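Local coordinates for pyoverdine synthetase F (Pseudomonas aeruginosa PAO1, PDB 6CUL), which is probably an enzyme of bacterial secondary metabolism, with an alpha/beta fold whose mixed seven-stranded sheet is flanked by helices, at residues T217-H222 against W253-N258; M167-G172 against F261-E266. All coordinates share one frame; numbering follows the deposited sequence.

Interaction 1: residues T217-H222 against W253-N258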
# COMPACT_ATOMS: atom_id res chain seq x y z
N THR A 217 -6.32 13.05 -9.70
CA THR A 217 -5.31 12.12 -9.28
C THR A 217 -5.76 10.71 -9.56
O THR A 217 -6.85 10.50 -9.93
CB THR A 217 -4.84 12.28 -7.84
OG1 THR A 217 -3.83 11.33 -7.62
CG2 THR A 217 -5.95 12.09 -6.85
N GLY A 218 -4.85 9.78 -9.42
CA GLY A 218 -5.12 8.40 -9.69
C GLY A 218 -4.28 7.46 -8.93
O GLY A 218 -3.78 7.82 -7.96
N ALA A 219 -4.23 6.22 -9.35
CA ALA A 219 -3.45 5.21 -8.74
C ALA A 219 -2.72 4.31 -9.72
O ALA A 219 -3.32 3.88 -10.67
CB ALA A 219 -4.31 4.38 -7.87
N SER A 220 -1.47 3.98 -9.45
CA SER A 220 -0.68 3.12 -10.32
C SER A 220 -0.33 1.70 -9.86
O SER A 220 0.13 1.54 -8.78
CB SER A 220 0.63 3.72 -10.63
OG SER A 220 0.43 4.67 -11.60
N PHE A 221 -0.58 0.72 -10.71
CA PHE A 221 -0.23 -0.66 -10.47
C PHE A 221 0.99 -0.91 -11.34
O PHE A 221 0.88 -1.28 -12.45
CB PHE A 221 -1.37 -1.57 -10.84
CG PHE A 221 -1.20 -2.97 -10.38
CD1 PHE A 221 -1.08 -3.27 -9.05
CD2 PHE A 221 -1.20 -4.00 -11.28
CE1 PHE A 221 -0.92 -4.54 -8.62
CE2 PHE A 221 -1.06 -5.28 -10.84
CZ PHE A 221 -0.91 -5.56 -9.51
N HIS A 222 2.17 -0.82 -10.78
CA HIS A 222 3.40 -0.89 -11.52
C HIS A 222 4.42 -1.90 -11.07
O HIS A 222 4.34 -2.43 -10.04
CB HIS A 222 4.05 0.49 -11.48
CG HIS A 222 4.44 0.94 -10.10
ND1 HIS A 222 5.70 0.79 -9.60
CD2 HIS A 222 3.72 1.54 -9.13
CE1 HIS A 222 5.74 1.27 -8.38
NE2 HIS A 222 4.55 1.71 -8.07
N TRP A 253 -9.57 8.84 0.65
CA TRP A 253 -10.72 8.02 0.46
C TRP A 253 -11.14 8.09 -1.01
O TRP A 253 -11.18 7.13 -1.61
CB TRP A 253 -11.85 8.51 1.40
CG TRP A 253 -12.99 7.58 1.60
CD1 TRP A 253 -13.15 6.69 2.58
CD2 TRP A 253 -14.13 7.45 0.78
NE1 TRP A 253 -14.28 6.03 2.43
CE2 TRP A 253 -14.91 6.48 1.32
CE3 TRP A 253 -14.55 8.08 -0.39
CZ2 TRP A 253 -16.10 6.11 0.74
CZ3 TRP A 253 -15.68 7.71 -0.94
CH2 TRP A 253 -16.46 6.73 -0.39
N ASN A 254 -11.31 9.22 -1.59
CA ASN A 254 -11.70 9.23 -2.95
C ASN A 254 -10.73 8.55 -3.94
O ASN A 254 -11.15 7.88 -4.82
CB ASN A 254 -11.93 10.63 -3.36
CG ASN A 254 -13.17 11.19 -2.77
OD1 ASN A 254 -13.94 10.51 -2.20
ND2 ASN A 254 -13.34 12.44 -2.92
N ASN A 255 -9.45 8.77 -3.82
CA ASN A 255 -8.52 8.09 -4.65
C ASN A 255 -8.56 6.58 -4.36
O ASN A 255 -8.44 5.82 -5.24
CB ASN A 255 -7.14 8.67 -4.58
CG ASN A 255 -6.35 8.39 -5.81
OD1 ASN A 255 -6.83 8.53 -6.89
ND2 ASN A 255 -5.15 7.96 -5.63
N PHE A 256 -8.68 6.19 -3.11
CA PHE A 256 -8.82 4.80 -2.77
C PHE A 256 -10.08 4.30 -3.39
O PHE A 256 -10.04 3.26 -3.91
CB PHE A 256 -9.08 4.56 -1.32
CG PHE A 256 -7.91 4.19 -0.51
CD1 PHE A 256 -6.66 4.50 -0.89
CD2 PHE A 256 -8.10 3.62 0.73
CE1 PHE A 256 -5.61 4.19 -0.07
CE2 PHE A 256 -7.07 3.31 1.54
CZ PHE A 256 -5.83 3.59 1.15
N ASN A 257 -11.20 5.00 -3.27
CA ASN A 257 -12.45 4.59 -3.88
C ASN A 257 -12.65 4.92 -5.41
O ASN A 257 -13.25 4.18 -6.09
CB ASN A 257 -13.64 4.92 -2.94
CG ASN A 257 -13.54 4.24 -1.52
OD1 ASN A 257 -14.21 3.29 -1.24
ND2 ASN A 257 -12.78 4.76 -0.69
N ASN A 258 -12.16 6.05 -5.90
CA ASN A 258 -12.27 6.40 -7.33
C ASN A 258 -11.25 5.80 -8.27
O ASN A 258 -11.55 5.51 -9.35
CB ASN A 258 -12.30 7.90 -7.55
CG ASN A 258 -13.68 8.45 -7.80
OD1 ASN A 258 -14.65 7.75 -7.68
ND2 ASN A 258 -13.76 9.70 -8.15
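The carboxamide of N255 reaches from helix 248-271 to the backbone of G218, and N255 is the only residue of 253-258 that touches the strand segment. With CG anti to the backbone N (chi1 -155°), the amide extends to the strand, and ND2 donates to G218 O at 2.7 Å along a fairly straight path, 162° at the hydrogen. The acceptor lies nearly in the plane of the N255 amide, whereas the donor stands well above the carbonyl plane of G218, 57° out of it. The other amide atom is used too: OD1 is hydrogen-bonded to T240 OG1 on the neighbouring strand 233-241. N255 OD1 also comes to within 3.3 Å of G218 CA. T217 crosses the amide obliquely, bringing its methyl CG2 to 3.7 Å from N255 OD1, while its OG1 accepts a weak bond from G218 N. On the next residue, the small methyl A219 CB faces the helix and approaches N255 ND2 at 4.3 Å. Asparagine is apt because it offers a donor and an acceptor on one rigid plane. Bonds from ND2 and at OD1 hold the amide's rotation, each polar atom having a partner in a buried setting, and tie helix 248-271 to two adjacent strands through directed polar bonds.

Interaction 2: residues M167-G172 against F261-E266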
# COMPACT_ATOMS: atom_id res chain seq x y z
N MSE A 167 4.65 -6.46 -7.43
CA MSE A 167 4.04 -5.18 -7.76
C MSE A 167 3.58 -4.27 -6.67
O MSE A 167 3.13 -4.74 -5.67
CB MSE A 167 2.83 -5.47 -8.61
CG MSE A 167 2.97 -6.62 -9.60
SE MSE A 167 3.93 -6.15 -11.18
CE MSE A 167 2.50 -5.95 -12.45
N ASN A 168 3.63 -2.99 -6.91
CA ASN A 168 3.22 -2.00 -5.95
C ASN A 168 2.03 -1.17 -6.41
O ASN A 168 2.02 -0.77 -7.52
CB ASN A 168 4.36 -1.05 -5.62
CG ASN A 168 3.96 0.02 -4.66
OD1 ASN A 168 3.62 -0.24 -3.57
ND2 ASN A 168 3.95 1.19 -5.11
N ILE A 169 1.03 -0.97 -5.57
CA ILE A 169 -0.10 -0.14 -5.91
C ILE A 169 0.16 1.26 -5.32
O ILE A 169 0.22 1.43 -4.16
CB ILE A 169 -1.45 -0.75 -5.56
CG1 ILE A 169 -2.61 0.17 -6.05
CG2 ILE A 169 -1.50 -1.16 -4.11
CD1 ILE A 169 -2.87 0.26 -7.50
N HIS A 170 0.32 2.24 -6.17
CA HIS A 170 0.73 3.53 -5.74
C HIS A 170 -0.38 4.55 -5.92
O HIS A 170 -1.00 4.52 -6.89
CB HIS A 170 2.02 3.94 -6.50
CG HIS A 170 2.47 5.32 -6.21
ND1 HIS A 170 3.45 5.61 -5.31
CD2 HIS A 170 1.98 6.50 -6.58
CE1 HIS A 170 3.58 6.90 -5.20
NE2 HIS A 170 2.69 7.46 -5.96
N PRO A 171 -0.60 5.46 -4.96
CA PRO A 171 -1.62 6.48 -5.00
C PRO A 171 -1.29 7.76 -5.75
O PRO A 171 -1.22 8.80 -5.23
CB PRO A 171 -1.85 6.76 -3.55
CG PRO A 171 -0.61 6.51 -2.94
CD PRO A 171 0.15 5.55 -3.73
N GLY A 172 -1.17 7.56 -7.03
CA GLY A 172 -0.93 8.54 -8.04
C GLY A 172 -0.31 7.93 -9.26
O GLY A 172 0.30 6.94 -9.21
N PHE A 261 -8.75 1.21 -5.82
CA PHE A 261 -9.25 -0.09 -5.78
C PHE A 261 -9.39 -0.60 -7.24
O PHE A 261 -9.01 -1.67 -7.54
CB PHE A 261 -10.50 -0.19 -4.89
CG PHE A 261 -10.25 0.17 -3.47
CD1 PHE A 261 -9.01 0.08 -2.94
CD2 PHE A 261 -11.24 0.62 -2.68
CE1 PHE A 261 -8.76 0.40 -1.67
CE2 PHE A 261 -11.01 0.96 -1.40
CZ PHE A 261 -9.76 0.83 -0.89
N PRO A 262 -9.89 0.25 -8.13
CA PRO A 262 -10.01 -0.18 -9.52
C PRO A 262 -8.69 -0.50 -10.19
O PRO A 262 -8.61 -1.49 -10.85
CB PRO A 262 -10.70 0.98 -10.19
CG PRO A 262 -11.33 1.72 -9.10
CD PRO A 262 -10.47 1.56 -7.92
N ALA A 263 -7.70 0.30 -9.99
CA ALA A 263 -6.47 -0.01 -10.61
C ALA A 263 -5.91 -1.31 -10.11
O ALA A 263 -5.42 -2.04 -10.89
CB ALA A 263 -5.48 1.13 -10.44
N LEU A 264 -5.94 -1.58 -8.83
CA LEU A 264 -5.42 -2.79 -8.38
C LEU A 264 -6.17 -3.98 -8.95
O LEU A 264 -5.57 -4.90 -9.30
CB LEU A 264 -5.37 -2.83 -6.87
CG LEU A 264 -5.23 -4.15 -6.16
CD1 LEU A 264 -3.89 -4.78 -6.34
CD2 LEU A 264 -5.66 -3.98 -4.75
N HIS A 265 -7.48 -3.97 -8.95
CA HIS A 265 -8.21 -5.07 -9.54
C HIS A 265 -8.08 -5.22 -11.07
O HIS A 265 -7.78 -6.24 -11.54
CB HIS A 265 -9.66 -5.02 -9.14
CG HIS A 265 -9.89 -4.70 -7.69
ND1 HIS A 265 -11.09 -4.28 -7.21
CD2 HIS A 265 -9.03 -4.65 -6.65
CE1 HIS A 265 -10.98 -4.01 -5.93
NE2 HIS A 265 -9.74 -4.22 -5.58
N GLU A 266 -8.25 -4.16 -11.81
CA GLU A 266 -8.06 -4.24 -13.22
C GLU A 266 -6.65 -4.64 -13.56
O GLU A 266 -6.50 -5.41 -14.41
CB GLU A 266 -8.38 -2.96 -13.94
CG GLU A 266 -9.83 -2.72 -14.22
CD GLU A 266 -10.07 -1.54 -15.09
OE1 GLU A 266 -9.54 -0.46 -14.86
OE2 GLU A 266 -10.79 -1.71 -16.04
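I169 on strand 166-170 and L264 on helix 248-271 mark the nearest approach of the two backbones, with their CA atoms 6.4 Å apart. The helix lies against the face of the sheet to which I169 points. It is kinked at P262, whose ring nitrogen carries no hydrogen for the turn before, and the next two residues, A263 and L264, meet the strand. The isoleucine does the reaching: with CG1 anti to the backbone N (chi1 -176°), its longer branch heads toward the helix, and the turn at chi2 (72°) then places CD1 on the helix surface. There CD1 lies 4.0 Å from A263 CB and equally 4.0 Å from L264 CB, and it comes to 3.8 Å from L264 N, so that the methyl rests on backbone as well as on side chains. The side chains of I169 and L264 cross at about a right angle, and the contact with leucine is made at its CB, with I169 CG1 following at 4.2 Å. The short methyl of A263 is consistent with the close approach of the helix, while the leucine continues beyond to touch V36 of helix 36-46 and F221 of strand 216-223. I169 also packs on L260, one turn earlier in the helix. The side-chain contacts are apolar, buried methyl and methylene groups in van der Waals contact that join helix to sheet without directional bonds.

How the interactions relate
Interactions 1 and 2 are successive footholds of helix 248-271 on neighbouring antiparallel strands of one sheet, their centres 7 Å apart. Between strands, S220 N and H170 O probably hydrogen-bond at 2.7 Å, and A219 CB packs 3.5 Å from H170 O. F221, on the strand of interaction 1, touches I169 and L264 of interaction 2, and P171 meets N255. The polar foothold of interaction 1 thus complements the apolar one of interaction 2, and in sequence it is nested within the loop the latter closes. Neither contact includes a residue of the FGD pocket, whose lining comes from 67-75 and 109-114; both join helix 248-271 to the main sheet.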